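Local coordinates for peptidase M16 domain protein (Alicyclobacillus acidocaldarius subsp. acidocaldarius DSM 446, PDB 4XEA), which probably hydrolyses peptide bonds as a metal-dependent peptidase of the insulinase-like M16 family, at residues R147-L152 and F313-V318; R154-E159 and N414-A419; W257-G262 and N403-E408; A288-L293 and K301-N306. All blocks are in the same frame, centred on the assembly; numbering follows the deposited sequence.

In the fold
Helix 144-156 opens two of the four contacts. Its residues 147-152 meet strand 314-321 in interaction 1, and its end, residues 154-159, meets strand 415-422 in interaction 2, closing the longest loop; the two contacts cross along the chain. Interaction 3 joins segment 257-262 to helix 399-409, crossing interaction 1 and lying within the span of interaction 2. Interaction 4, between helix 288-295 and the approach to strand 304-309, is the most local and falls within the spans of the other three. All four reach the mixed sheet ordered 241-246, 415-422, 252-258, 314-321, 304-309, which thereby gathers distant parts of the chain.

Interaction 1. Residues R147-L152 and F313-V318; sequences RAYMEL and FGYTLV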
loop_
_atom_site.group_PDB
_atom_site.type_symbol
_atom_site.label_atom_id
_atom_site.label_comp_id
_atom_site.label_asym_id
_atom_site.label_seq_id
_atom_site.Cartn_x
_atom_site.Cartn_y
_atom_site.Cartn_z
ATOM N N ARG A 147 -19.944 4.581 0.984
ATOM C CA ARG A 147 -21.386 4.704 0.715
ATOM C C ARG A 147 -21.912 3.692 -0.340
ATOM O O ARG A 147 -22.887 3.021 -0.084
ATOM C CB ARG A 147 -21.721 6.151 0.310
ATOM C CG ARG A 147 -23.217 6.488 0.271
ATOM C CD ARG A 147 -23.979 5.899 1.457
ATOM N NE ARG A 147 -25.372 6.319 1.446
ATOM C CZ ARG A 147 -25.814 7.490 1.894
ATOM N NH1 ARG A 147 -24.972 8.381 2.421
ATOM N NH2 ARG A 147 -27.116 7.775 1.808
ATOM N N ALA A 148 -21.244 3.566 -1.485
ATOM C CA ALA A 148 -21.641 2.617 -2.536
ATOM C C ALA A 148 -21.628 1.180 -2.021
ATOM O O ALA A 148 -22.540 0.405 -2.288
ATOM C CB ALA A 148 -20.708 2.735 -3.721
ATOM N N TYR A 149 -20.564 0.856 -1.295
ATOM C CA TYR A 149 -20.411 -0.438 -0.625
ATOM C C TYR A 149 -21.564 -0.690 0.339
ATOM O O TYR A 149 -22.211 -1.743 0.285
ATOM C CB TYR A 149 -19.069 -0.447 0.105
ATOM C CG TYR A 149 -18.802 -1.658 0.925
ATOM C CD1 TYR A 149 -18.810 -1.581 2.314
ATOM C CD2 TYR A 149 -18.566 -2.871 0.345
ATOM C CE1 TYR A 149 -18.556 -2.689 3.101
ATOM C CE2 TYR A 149 -18.320 -4.017 1.137
ATOM C CZ TYR A 149 -18.319 -3.911 2.497
ATOM O OH TYR A 149 -18.069 -5.003 3.296
HETATM N N MSE A 150 -21.865 0.286 1.192
HETATM C CA MSE A 150 -22.923 0.065 2.186
HETATM C C MSE A 150 -24.305 -0.029 1.518
HETATM O O MSE A 150 -25.137 -0.796 1.978
HETATM C CB MSE A 150 -22.899 1.099 3.336
HETATM C CG MSE A 150 -21.712 0.886 4.360
HETATM SE SE MSE A 150 -21.417 -0.922 5.047
HETATM C CE MSE A 150 -23.291 -1.325 5.502
ATOM N N GLU A 151 -24.504 0.680 0.409
ATOM C CA GLU A 151 -25.786 0.587 -0.342
ATOM C C GLU A 151 -25.977 -0.847 -0.901
ATOM O O GLU A 151 -27.035 -1.420 -0.784
ATOM C CB GLU A 151 -25.871 1.629 -1.466
ATOM C CG GLU A 151 -26.077 3.070 -1.013
ATOM C CD GLU A 151 -27.301 3.259 -0.093
ATOM O OE1 GLU A 151 -28.283 2.474 -0.190
ATOM O OE2 GLU A 151 -27.253 4.203 0.732
ATOM N N LEU A 152 -24.905 -1.421 -1.427
ATOM C CA LEU A 152 -24.917 -2.814 -1.912
ATOM C C LEU A 152 -25.310 -3.785 -0.789
ATOM O O LEU A 152 -26.285 -4.571 -0.923
ATOM C CB LEU A 152 -23.543 -3.119 -2.517
ATOM C CG LEU A 152 -23.201 -4.488 -3.125
ATOM C CD1 LEU A 152 -23.138 -5.519 -2.044
ATOM C CD2 LEU A 152 -24.168 -4.832 -4.173
ATOM N N PHE A 313 -21.815 -15.621 6.709
ATOM C CA PHE A 313 -22.207 -14.944 5.451
ATOM C C PHE A 313 -21.062 -14.964 4.480
ATOM O O PHE A 313 -19.918 -15.236 4.856
ATOM C CB PHE A 313 -22.583 -13.489 5.746
ATOM C CG PHE A 313 -21.416 -12.636 6.135
ATOM C CD1 PHE A 313 -20.725 -11.903 5.156
ATOM C CD2 PHE A 313 -20.956 -12.590 7.431
ATOM C CE1 PHE A 313 -19.636 -11.150 5.471
ATOM C CE2 PHE A 313 -19.854 -11.815 7.760
ATOM C CZ PHE A 313 -19.181 -11.104 6.782
ATOM N N GLY A 314 -21.350 -14.669 3.230
ATOM C CA GLY A 314 -20.311 -14.398 2.253
ATOM C C GLY A 314 -20.854 -13.683 1.029
ATOM O O GLY A 314 -22.050 -13.796 0.702
ATOM N N TYR A 315 -19.967 -12.978 0.326
ATOM C CA TYR A 315 -20.360 -12.318 -0.942
ATOM C C TYR A 315 -19.188 -12.032 -1.865
ATOM O O TYR A 315 -18.035 -11.948 -1.412
ATOM C CB TYR A 315 -21.073 -10.999 -0.662
ATOM C CG TYR A 315 -20.322 -10.027 0.203
ATOM C CD1 TYR A 315 -19.357 -9.153 -0.337
ATOM C CD2 TYR A 315 -20.530 -9.980 1.581
ATOM C CE1 TYR A 315 -18.627 -8.292 0.476
ATOM C CE2 TYR A 315 -19.830 -9.094 2.372
ATOM C CZ TYR A 315 -18.877 -8.271 1.823
ATOM O OH TYR A 315 -18.171 -7.414 2.616
ATOM N N THR A 316 -19.515 -11.890 -3.157
ATOM C CA THR A 316 -18.593 -11.385 -4.182
ATOM C C THR A 316 -18.984 -9.943 -4.531
ATOM O O THR A 316 -20.206 -9.618 -4.571
ATOM C CB THR A 316 -18.709 -12.273 -5.454
ATOM O OG1 THR A 316 -18.416 -13.628 -5.108
ATOM C CG2 THR A 316 -17.822 -11.787 -6.570
ATOM N N LEU A 317 -17.967 -9.083 -4.739
ATOM C CA LEU A 317 -18.118 -7.730 -5.259
ATOM C C LEU A 317 -17.191 -7.458 -6.431
ATOM O O LEU A 317 -15.976 -7.767 -6.367
ATOM C CB LEU A 317 -17.695 -6.723 -4.207
ATOM C CG LEU A 317 -18.510 -6.618 -2.943
ATOM C CD1 LEU A 317 -17.910 -5.408 -2.143
ATOM C CD2 LEU A 317 -20.002 -6.419 -3.281
ATOM N N VAL A 318 -17.726 -6.839 -7.476
ATOM C CA VAL A 318 -16.942 -6.462 -8.638
ATOM C C VAL A 318 -17.352 -5.067 -9.052
ATOM O O VAL A 318 -18.548 -4.750 -9.078
ATOM C CB VAL A 318 -17.213 -7.412 -9.836
ATOM C CG1 VAL A 318 -16.382 -7.005 -11.083
ATOM C CG2 VAL A 318 -16.928 -8.867 -9.449
#
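Helix 147-152 passes strand 314-318 with their axes 11.3 Å apart at closest approach and their directions 138° apart, Y149 and L317 being nearest by CA. Four side chains bridge this spacing, L317 meeting both Y149 and L152. Its CD1 lies in the plane of the Y149 ring, at the edge, 3.6 Å from CE2 of Y149. Its other methyl, CD2, presses on CD1 of L152 at 3.5 Å, tighter than usual for two carbons. Such packing of a helix on one side of the mixed sheet brings the insulinase family region (helix 144-156) against the inactive-domain family region (strand 314-321). Beyond L317, the hydroxyls of Y149 and Y315 share a short hydrogen bond, OH to OH 2.5 Å, which either could donate; the two tyrosine side chains lie roughly perpendicular. Y149 reaches it because CG is anti to the backbone N (chi1 176°), extending the ring from the flank of the helix. A phenylalanine in place of Y149 lacks the hydroxyl and would probably leave that of Y315 without this partner. F92, from a loop, touches both tyrosines, and Y157 lies against Y315.

Interaction 2. Residues R154-E159 and N414-A419; sequences RAMYHE and NMVVSA
V416 pushes its two methyl branches into the last turn of helix 144-156, and there the contact is close. CG1 sits 3.9 Å from CB of A155, while CG2 lies 3.9 Å from CA of M156 and 4.0 Å from CB of the same residue. M156, a selenomethionine, then reaches alongside this methyl: its chain runs extended through chi2 and turns at chi3 (-68°), which brings CE to 4.1 Å from CG2 of V416. L152, one turn earlier on the helix, and P237 also touch V416, so the valine is buried at the seam between the helix end and strand 415-422 of the mixed sheet. Past M156 the arrangement opens. Y157 is the first residue to leave helical geometry, and the chain departs from the strand until E159 is exposed, well away from residues 414-419. Polar groups beside the seam are served from elsewhere: K258 NZ bonds to the carbonyl of M156, and N414 ND2 bonds to the carbonyl of K258. No hydrogen bond crosses between the two segments, which implies that their fit rests on the shape and apolar character of V416, A155 and M156.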
loop_
_atom_site.group_PDB
_atom_site.type_symbol
_atom_site.label_atom_id
_atom_site.label_comp_id
_atom_site.label_asym_id
_atom_site.label_seq_id
_atom_site.Cartn_x
_atom_site.Cartn_y
_atom_site.Cartn_z
ATOM N N ARG A 154 -26.831 -3.143 2.058
ATOM C CA ARG A 154 -28.168 -2.830 2.501
ATOM C C ARG A 154 -29.220 -3.406 1.512
ATOM O O ARG A 154 -30.269 -3.871 1.936
ATOM C CB ARG A 154 -28.408 -1.333 2.684
ATOM C CG ARG A 154 -27.956 -0.789 4.049
ATOM C CD ARG A 154 -28.477 0.644 4.339
ATOM N NE ARG A 154 -27.826 1.736 3.606
ATOM C CZ ARG A 154 -26.701 2.370 3.974
ATOM N NH1 ARG A 154 -26.240 3.377 3.230
ATOM N NH2 ARG A 154 -26.016 2.001 5.057
ATOM N N ALA A 155 -28.879 -3.406 0.235
ATOM C CA ALA A 155 -29.743 -4.002 -0.789
ATOM C C ALA A 155 -29.706 -5.553 -0.703
ATOM O O ALA A 155 -30.745 -6.239 -0.798
ATOM C CB ALA A 155 -29.321 -3.494 -2.175
HETATM N N MSE A 156 -28.514 -6.100 -0.505
HETATM C CA MSE A 156 -28.311 -7.533 -0.506
HETATM C C MSE A 156 -28.939 -8.272 0.696
HETATM O O MSE A 156 -29.544 -9.335 0.515
HETATM C CB MSE A 156 -26.815 -7.832 -0.612
HETATM C CG MSE A 156 -26.413 -9.273 -0.587
HETATM SE SE MSE A 156 -24.516 -9.570 -0.952
HETATM C CE MSE A 156 -24.478 -9.067 -2.719
ATOM N N TYR A 157 -28.794 -7.697 1.889
ATOM C CA TYR A 157 -29.091 -8.384 3.133
ATOM C C TYR A 157 -30.395 -7.864 3.734
ATOM O O TYR A 157 -30.611 -6.665 3.861
ATOM C CB TYR A 157 -27.877 -8.300 4.128
ATOM C CG TYR A 157 -26.769 -9.190 3.728
ATOM C CD1 TYR A 157 -26.793 -10.557 4.029
ATOM C CD2 TYR A 157 -25.697 -8.709 2.969
ATOM C CE1 TYR A 157 -25.743 -11.422 3.633
ATOM C CE2 TYR A 157 -24.658 -9.559 2.575
ATOM C CZ TYR A 157 -24.704 -10.902 2.867
ATOM O OH TYR A 157 -23.703 -11.684 2.413
ATOM N N HIS A 158 -31.286 -8.789 4.101
ATOM C CA HIS A 158 -32.528 -8.441 4.747
ATOM C C HIS A 158 -32.363 -8.105 6.234
ATOM O O HIS A 158 -32.993 -7.168 6.715
ATOM C CB HIS A 158 -33.545 -9.597 4.671
ATOM C CG HIS A 158 -33.960 -9.962 3.279
ATOM N ND1 HIS A 158 -35.264 -9.867 2.843
ATOM C CD2 HIS A 158 -33.255 -10.483 2.252
ATOM C CE1 HIS A 158 -35.326 -10.259 1.582
ATOM N NE2 HIS A 158 -34.114 -10.615 1.196
ATOM N N GLU A 159 -31.633 -8.950 6.952
ATOM C CA GLU A 159 -31.608 -8.926 8.432
ATOM C C GLU A 159 -30.206 -9.128 9.026
ATOM O O GLU A 159 -29.977 -8.728 10.151
ATOM C CB GLU A 159 -32.426 -10.096 9.033
ATOM C CG GLU A 159 -33.848 -10.188 8.735
ATOM C CD GLU A 159 -34.317 -11.668 8.584
ATOM O OE1 GLU A 159 -34.276 -12.455 9.579
ATOM O OE2 GLU A 159 -34.762 -12.006 7.449
ATOM N N ASN A 414 -29.230 -14.244 -7.259
ATOM C CA ASN A 414 -28.612 -13.789 -6.003
ATOM C C ASN A 414 -27.741 -12.545 -6.189
ATOM O O ASN A 414 -26.836 -12.268 -5.372
ATOM C CB ASN A 414 -27.815 -14.933 -5.316
ATOM C CG ASN A 414 -26.568 -15.337 -6.118
ATOM O OD1 ASN A 414 -26.585 -15.268 -7.350
ATOM N ND2 ASN A 414 -25.506 -15.830 -5.423
HETATM N N MSE A 415 -28.026 -11.798 -7.245
HETATM C CA MSE A 415 -27.173 -10.732 -7.718
HETATM C C MSE A 415 -27.808 -9.379 -7.430
HETATM O O MSE A 415 -28.994 -9.238 -7.500
HETATM C CB MSE A 415 -26.915 -10.881 -9.230
HETATM C CG MSE A 415 -26.029 -9.849 -9.829
HETATM SE SE MSE A 415 -25.828 -9.941 -11.738
HETATM C CE MSE A 415 -27.691 -9.643 -12.333
ATOM N N VAL A 416 -26.965 -8.400 -7.075
ATOM C CA VAL A 416 -27.382 -7.036 -6.826
ATOM C C VAL A 416 -26.527 -6.180 -7.731
ATOM O O VAL A 416 -25.287 -6.381 -7.831
ATOM C CB VAL A 416 -27.134 -6.585 -5.363
ATOM C CG1 VAL A 416 -27.553 -5.121 -5.189
ATOM C CG2 VAL A 416 -27.885 -7.484 -4.423
ATOM N N VAL A 417 -27.154 -5.262 -8.434
ATOM C CA VAL A 417 -26.401 -4.326 -9.291
ATOM C C VAL A 417 -26.676 -2.942 -8.736
ATOM O O VAL A 417 -27.848 -2.535 -8.691
ATOM C CB VAL A 417 -26.826 -4.358 -10.772
ATOM C CG1 VAL A 417 -25.919 -3.475 -11.670
ATOM C CG2 VAL A 417 -26.851 -5.758 -11.328
ATOM N N SER A 418 -25.629 -2.202 -8.353
ATOM C CA SER A 418 -25.846 -0.893 -7.750
ATOM C C SER A 418 -24.868 0.169 -8.247
ATOM O O SER A 418 -23.698 -0.134 -8.502
ATOM C CB SER A 418 -25.804 -1.016 -6.231
ATOM O OG SER A 418 -24.480 -1.200 -5.796
ATOM N N ALA A 419 -25.340 1.411 -8.352
ATOM C CA ALA A 419 -24.567 2.493 -8.940
ATOM C C ALA A 419 -24.677 3.759 -8.084
ATOM O O ALA A 419 -25.693 4.028 -7.419
ATOM C CB ALA A 419 -25.053 2.784 -10.388
#

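Interaction 3. Residues W257-G262 and N403-E408; sequences WKEANG and NARFQE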
loop_
_atom_site.group_PDB
_atom_site.type_symbol
_atom_site.label_atom_id
_atom_site.label_comp_id
_atom_site.label_asym_id
_atom_site.label_seq_id
_atom_site.Cartn_x
_atom_site.Cartn_y
_atom_site.Cartn_z
ATOM N N TRP A 257 -22.804 -10.661 -5.503
ATOM C CA TRP A 257 -23.520 -11.935 -5.404
ATOM C C TRP A 257 -23.469 -12.417 -3.973
ATOM O O TRP A 257 -22.434 -12.392 -3.331
ATOM C CB TRP A 257 -22.918 -12.984 -6.321
ATOM C CG TRP A 257 -23.112 -12.669 -7.781
ATOM C CD1 TRP A 257 -24.101 -13.115 -8.592
ATOM C CD2 TRP A 257 -22.248 -11.863 -8.595
ATOM N NE1 TRP A 257 -23.900 -12.661 -9.888
ATOM C CE2 TRP A 257 -22.794 -11.852 -9.901
ATOM C CE3 TRP A 257 -21.071 -11.148 -8.341
ATOM C CZ2 TRP A 257 -22.200 -11.135 -10.959
ATOM C CZ3 TRP A 257 -20.492 -10.421 -9.365
ATOM C CH2 TRP A 257 -21.053 -10.422 -10.669
ATOM N N LYS A 258 -24.621 -12.867 -3.498
ATOM C CA LYS A 258 -24.839 -13.231 -2.114
ATOM C C LYS A 258 -24.685 -14.761 -1.956
ATOM O O LYS A 258 -25.452 -15.508 -2.572
ATOM C CB LYS A 258 -26.303 -12.878 -1.811
ATOM C CG LYS A 258 -26.736 -12.968 -0.343
ATOM C CD LYS A 258 -28.187 -12.575 -0.216
ATOM C CE LYS A 258 -28.534 -12.431 1.216
ATOM N NZ LYS A 258 -29.921 -12.085 1.394
ATOM N N GLU A 259 -23.781 -15.220 -1.090
ATOM C CA GLU A 259 -23.780 -16.627 -0.687
ATOM C C GLU A 259 -25.022 -16.938 0.162
ATOM O O GLU A 259 -25.445 -16.105 0.988
ATOM C CB GLU A 259 -22.546 -17.025 0.125
ATOM C CG GLU A 259 -21.207 -16.883 -0.558
ATOM C CD GLU A 259 -20.906 -18.003 -1.556
ATOM O OE1 GLU A 259 -21.693 -18.981 -1.691
ATOM O OE2 GLU A 259 -19.838 -17.887 -2.197
ATOM N N ALA A 260 -25.563 -18.145 0.010
ATOM C CA ALA A 260 -26.723 -18.565 0.805
ATOM C C ALA A 260 -26.366 -18.697 2.296
ATOM O O ALA A 260 -27.238 -18.576 3.160
ATOM C CB ALA A 260 -27.298 -19.937 0.267
ATOM N N ASN A 261 -25.109 -19.030 2.575
ATOM C CA ASN A 261 -24.633 -19.169 3.952
ATOM C C ASN A 261 -23.128 -19.006 4.023
ATOM O O ASN A 261 -22.461 -18.968 2.986
ATOM C CB ASN A 261 -25.090 -20.478 4.567
ATOM C CG ASN A 261 -24.948 -21.620 3.632
ATOM O OD1 ASN A 261 -23.818 -22.022 3.298
ATOM N ND2 ASN A 261 -26.096 -22.163 3.166
ATOM N N GLY A 262 -22.597 -18.924 5.252
ATOM C CA GLY A 262 -21.162 -18.825 5.445
ATOM C C GLY A 262 -20.516 -20.220 5.400
ATOM O O GLY A 262 -21.169 -21.196 5.057
ATOM N N ASN A 403 -15.988 -24.806 -12.358
ATOM C CA ASN A 403 -17.333 -24.718 -12.947
ATOM C C ASN A 403 -18.442 -24.882 -11.897
ATOM O O ASN A 403 -19.397 -24.106 -11.909
ATOM C CB ASN A 403 -17.525 -25.689 -14.127
ATOM C CG ASN A 403 -16.804 -25.218 -15.418
ATOM O OD1 ASN A 403 -17.037 -24.114 -15.922
ATOM N ND2 ASN A 403 -15.934 -26.063 -15.945
ATOM N N ALA A 404 -18.317 -25.849 -10.981
ATOM C CA ALA A 404 -19.347 -26.048 -9.948
ATOM C C ALA A 404 -19.482 -24.813 -9.062
ATOM O O ALA A 404 -20.591 -24.397 -8.708
ATOM C CB ALA A 404 -19.054 -27.292 -9.097
ATOM N N ARG A 405 -18.358 -24.215 -8.683
ATOM C CA ARG A 405 -18.390 -23.006 -7.820
ATOM C C ARG A 405 -19.105 -21.849 -8.545
ATOM O O ARG A 405 -19.946 -21.170 -7.956
ATOM C CB ARG A 405 -16.955 -22.602 -7.441
ATOM C CG ARG A 405 -16.814 -21.286 -6.658
ATOM C CD ARG A 405 -16.929 -21.543 -5.165
ATOM N NE ARG A 405 -18.275 -21.748 -4.596
ATOM C CZ ARG A 405 -18.986 -20.806 -3.974
ATOM N NH1 ARG A 405 -20.132 -21.103 -3.388
ATOM N NH2 ARG A 405 -18.559 -19.549 -3.932
ATOM N N PHE A 406 -18.755 -21.636 -9.813
ATOM C CA PHE A 406 -19.381 -20.631 -10.661
ATOM C C PHE A 406 -20.915 -20.820 -10.723
ATOM O O PHE A 406 -21.691 -19.884 -10.496
ATOM C CB PHE A 406 -18.756 -20.659 -12.075
ATOM C CG PHE A 406 -19.321 -19.615 -12.994
ATOM C CD1 PHE A 406 -20.542 -19.809 -13.622
ATOM C CD2 PHE A 406 -18.666 -18.400 -13.185
ATOM C CE1 PHE A 406 -21.108 -18.803 -14.433
ATOM C CE2 PHE A 406 -19.213 -17.412 -13.987
ATOM C CZ PHE A 406 -20.442 -17.616 -14.624
ATOM N N GLN A 407 -21.343 -22.057 -11.004
ATOM C CA GLN A 407 -22.771 -22.394 -11.153
ATOM C C GLN A 407 -23.590 -22.209 -9.869
ATOM O O GLN A 407 -24.752 -21.784 -9.916
ATOM C CB GLN A 407 -22.900 -23.837 -11.669
ATOM C CG GLN A 407 -22.336 -24.043 -13.081
ATOM C CD GLN A 407 -23.184 -23.411 -14.165
ATOM O OE1 GLN A 407 -24.391 -23.227 -13.993
ATOM N NE2 GLN A 407 -22.564 -23.095 -15.302
ATOM N N GLU A 408 -22.965 -22.532 -8.739
ATOM C CA GLU A 408 -23.514 -22.389 -7.390
ATOM C C GLU A 408 -23.750 -20.931 -6.982
ATOM O O GLU A 408 -24.691 -20.597 -6.253
ATOM C CB GLU A 408 -22.468 -22.887 -6.364
ATOM C CG GLU A 408 -22.658 -24.223 -5.851
ATOM C CD GLU A 408 -21.474 -24.721 -4.993
ATOM O OE1 GLU A 408 -20.396 -24.057 -4.855
ATOM O OE2 GLU A 408 -21.648 -25.823 -4.450
HETATM O O HOH W 1 -24.313 -18.513 -3.723
#
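R405 sets the end of its guanidinium against the carboxylate of E259, in a two-pronged salt bridge that is the core of a network with E408. The grip links helix 399-409 to segment 257-262, which carries strand 252-258 of the mixed sheet. NH1 of R405 donates to OE1 of E259 at 3.1 Å, almost straight at 172°, and NH2 of R405 donates to OE2 of E259 at 2.7 Å. Both oxygens use their syn lone pairs, and the two flat groups are nearly coplanar, 19° apart, which restrains the rotation of each about its stem. Bends at chi2 and chi3 turn the arginine off its helix to meet the acid head-on. OE2 of E259 also bonds to the hydroxyl of Y307, so this buried oxygen has two partners, and Q271 of helix 265-283 packs on both residues of the pair. The NE side of the guanidinium turns to its own helix: NH1 adds a weak bond to OE1 of E408, and NE of R405 bonds to the same oxygen at 3.1 Å, meeting it nearly in line with its C-O bond.

Interaction 4. Residues A288-L293 and K301-N306; sequences AFYQSL and KGFSAN
Y290, on the helix 288-295, points toward F303 and K301, the residues that lead into strand 304-309 at the edge of the five-stranded mixed sheet; the contact closes a short helix-loop-strand connection. A chi1 of 169° swings the tyrosine ring away from its own backbone N, so that its edge, not its face, meets F303. CD1 of Y290 lies 3.7 Å from CD2 of F303, and CE1 of Y290 is 4.0 Å from CB of F303, the two side chains running antiparallel alongside one another. F303 also packs on V318 of the neighbouring strand, which places the pair between helix and sheet. An alanine at Y290 would remove the ring and is likely to leave a gap beside F303, whose own ring could then turn more easily. K301 borders the contact with its backbone and the root of its side chain, its far end leading away. The phenol oxygen of Y290 rests here on carbon, 3.4 Å from CA of K301 and 3.5 Å from CG of the same lysine.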
loop_
_atom_site.group_PDB
_atom_site.type_symbol
_atom_site.label_atom_id
_atom_site.label_comp_id
_atom_site.label_asym_id
_atom_site.label_seq_id
_atom_site.Cartn_x
_atom_site.Cartn_y
_atom_site.Cartn_z
ATOM N N ALA A 288 -8.727 -11.106 -20.911
ATOM C CA ALA A 288 -9.172 -10.437 -22.130
ATOM C C ALA A 288 -10.445 -9.611 -21.884
ATOM O O ALA A 288 -10.617 -8.547 -22.482
ATOM C CB ALA A 288 -9.373 -11.448 -23.294
ATOM N N PHE A 289 -11.320 -10.076 -20.996
ATOM C CA PHE A 289 -12.531 -9.309 -20.660
ATOM C C PHE A 289 -12.135 -7.955 -20.086
ATOM O O PHE A 289 -12.557 -6.919 -20.598
ATOM C CB PHE A 289 -13.425 -10.068 -19.677
ATOM C CG PHE A 289 -14.682 -9.309 -19.260
ATOM C CD1 PHE A 289 -15.678 -9.003 -20.192
ATOM C CD2 PHE A 289 -14.874 -8.922 -17.949
ATOM C CE1 PHE A 289 -16.832 -8.316 -19.825
ATOM C CE2 PHE A 289 -16.049 -8.260 -17.556
ATOM C CZ PHE A 289 -17.031 -7.945 -18.523
ATOM N N TYR A 290 -11.311 -7.956 -19.038
ATOM C CA TYR A 290 -10.843 -6.690 -18.452
ATOM C C TYR A 290 -10.116 -5.783 -19.493
ATOM O O TYR A 290 -10.322 -4.570 -19.528
ATOM C CB TYR A 290 -9.922 -6.949 -17.270
ATOM C CG TYR A 290 -9.200 -5.709 -16.803
ATOM C CD1 TYR A 290 -9.788 -4.834 -15.888
ATOM C CD2 TYR A 290 -7.934 -5.407 -17.280
ATOM C CE1 TYR A 290 -9.125 -3.687 -15.470
ATOM C CE2 TYR A 290 -7.261 -4.275 -16.862
ATOM C CZ TYR A 290 -7.852 -3.420 -15.960
ATOM O OH TYR A 290 -7.163 -2.297 -15.573
ATOM N N GLN A 291 -9.265 -6.374 -20.327
ATOM C CA GLN A 291 -8.511 -5.599 -21.318
ATOM C C GLN A 291 -9.463 -4.974 -22.345
ATOM O O GLN A 291 -9.255 -3.841 -22.800
ATOM C CB GLN A 291 -7.439 -6.464 -21.999
ATOM C CG GLN A 291 -6.335 -6.968 -21.034
ATOM C CD GLN A 291 -5.143 -6.002 -20.866
ATOM O OE1 GLN A 291 -4.904 -5.116 -21.692
ATOM N NE2 GLN A 291 -4.381 -6.199 -19.788
ATOM N N SER A 292 -10.513 -5.712 -22.695
ATOM C CA SER A 292 -11.522 -5.205 -23.623
ATOM C C SER A 292 -12.314 -4.043 -22.989
ATOM O O SER A 292 -12.597 -3.042 -23.655
ATOM C CB SER A 292 -12.462 -6.340 -24.062
ATOM O OG SER A 292 -13.644 -5.829 -24.667
ATOM N N LEU A 293 -12.651 -4.164 -21.707
ATOM C CA LEU A 293 -13.355 -3.091 -21.006
ATOM C C LEU A 293 -12.488 -1.852 -20.887
ATOM O O LEU A 293 -12.978 -0.740 -21.020
ATOM C CB LEU A 293 -13.758 -3.516 -19.597
ATOM C CG LEU A 293 -14.863 -4.561 -19.455
ATOM C CD1 LEU A 293 -15.017 -4.926 -17.998
ATOM C CD2 LEU A 293 -16.197 -4.073 -20.045
ATOM N N LYS A 301 -7.973 1.334 -14.083
ATOM C CA LYS A 301 -7.149 0.328 -13.372
ATOM C C LYS A 301 -7.512 0.049 -11.917
ATOM O O LYS A 301 -6.957 -0.879 -11.319
ATOM C CB LYS A 301 -5.655 0.697 -13.438
ATOM C CG LYS A 301 -4.973 0.244 -14.710
ATOM C CD LYS A 301 -4.838 1.367 -15.753
ATOM C CE LYS A 301 -3.883 0.962 -16.884
ATOM N NZ LYS A 301 -3.770 1.988 -17.962
ATOM N N GLY A 302 -8.412 0.843 -11.344
ATOM C CA GLY A 302 -8.962 0.575 -10.002
ATOM C C GLY A 302 -10.134 -0.414 -9.993
ATOM O O GLY A 302 -10.650 -0.770 -8.945
ATOM N N PHE A 303 -10.554 -0.859 -11.170
ATOM C CA PHE A 303 -11.538 -1.931 -11.289
ATOM C C PHE A 303 -11.042 -3.144 -10.515
ATOM O O PHE A 303 -9.889 -3.494 -10.629
ATOM C CB PHE A 303 -11.695 -2.309 -12.756
ATOM C CG PHE A 303 -12.756 -3.345 -13.009
ATOM C CD1 PHE A 303 -14.101 -3.000 -12.943
ATOM C CD2 PHE A 303 -12.410 -4.660 -13.332
ATOM C CE1 PHE A 303 -15.099 -3.938 -13.194
ATOM C CE2 PHE A 303 -13.412 -5.627 -13.594
ATOM C CZ PHE A 303 -14.757 -5.264 -13.517
ATOM N N SER A 304 -11.908 -3.800 -9.751
ATOM C CA SER A 304 -11.468 -4.968 -8.976
ATOM C C SER A 304 -12.612 -5.931 -8.685
ATOM O O SER A 304 -13.773 -5.552 -8.753
ATOM C CB SER A 304 -10.825 -4.537 -7.652
ATOM O OG SER A 304 -11.828 -4.006 -6.814
ATOM N N ALA A 305 -12.252 -7.173 -8.383
ATOM C CA ALA A 305 -13.197 -8.214 -8.016
ATOM C C ALA A 305 -12.643 -8.818 -6.728
ATOM O O ALA A 305 -11.453 -9.188 -6.670
ATOM C CB ALA A 305 -13.290 -9.249 -9.074
ATOM N N ASN A 306 -13.488 -8.880 -5.703
ATOM C CA ASN A 306 -13.095 -9.335 -4.376
ATOM C C ASN A 306 -14.150 -10.274 -3.799
ATOM O O ASN A 306 -15.340 -10.185 -4.136
ATOM C CB ASN A 306 -12.927 -8.139 -3.425
ATOM C CG ASN A 306 -11.742 -7.208 -3.839
ATOM O OD1 ASN A 306 -11.954 -6.112 -4.356
ATOM N ND2 ASN A 306 -10.517 -7.685 -3.663
#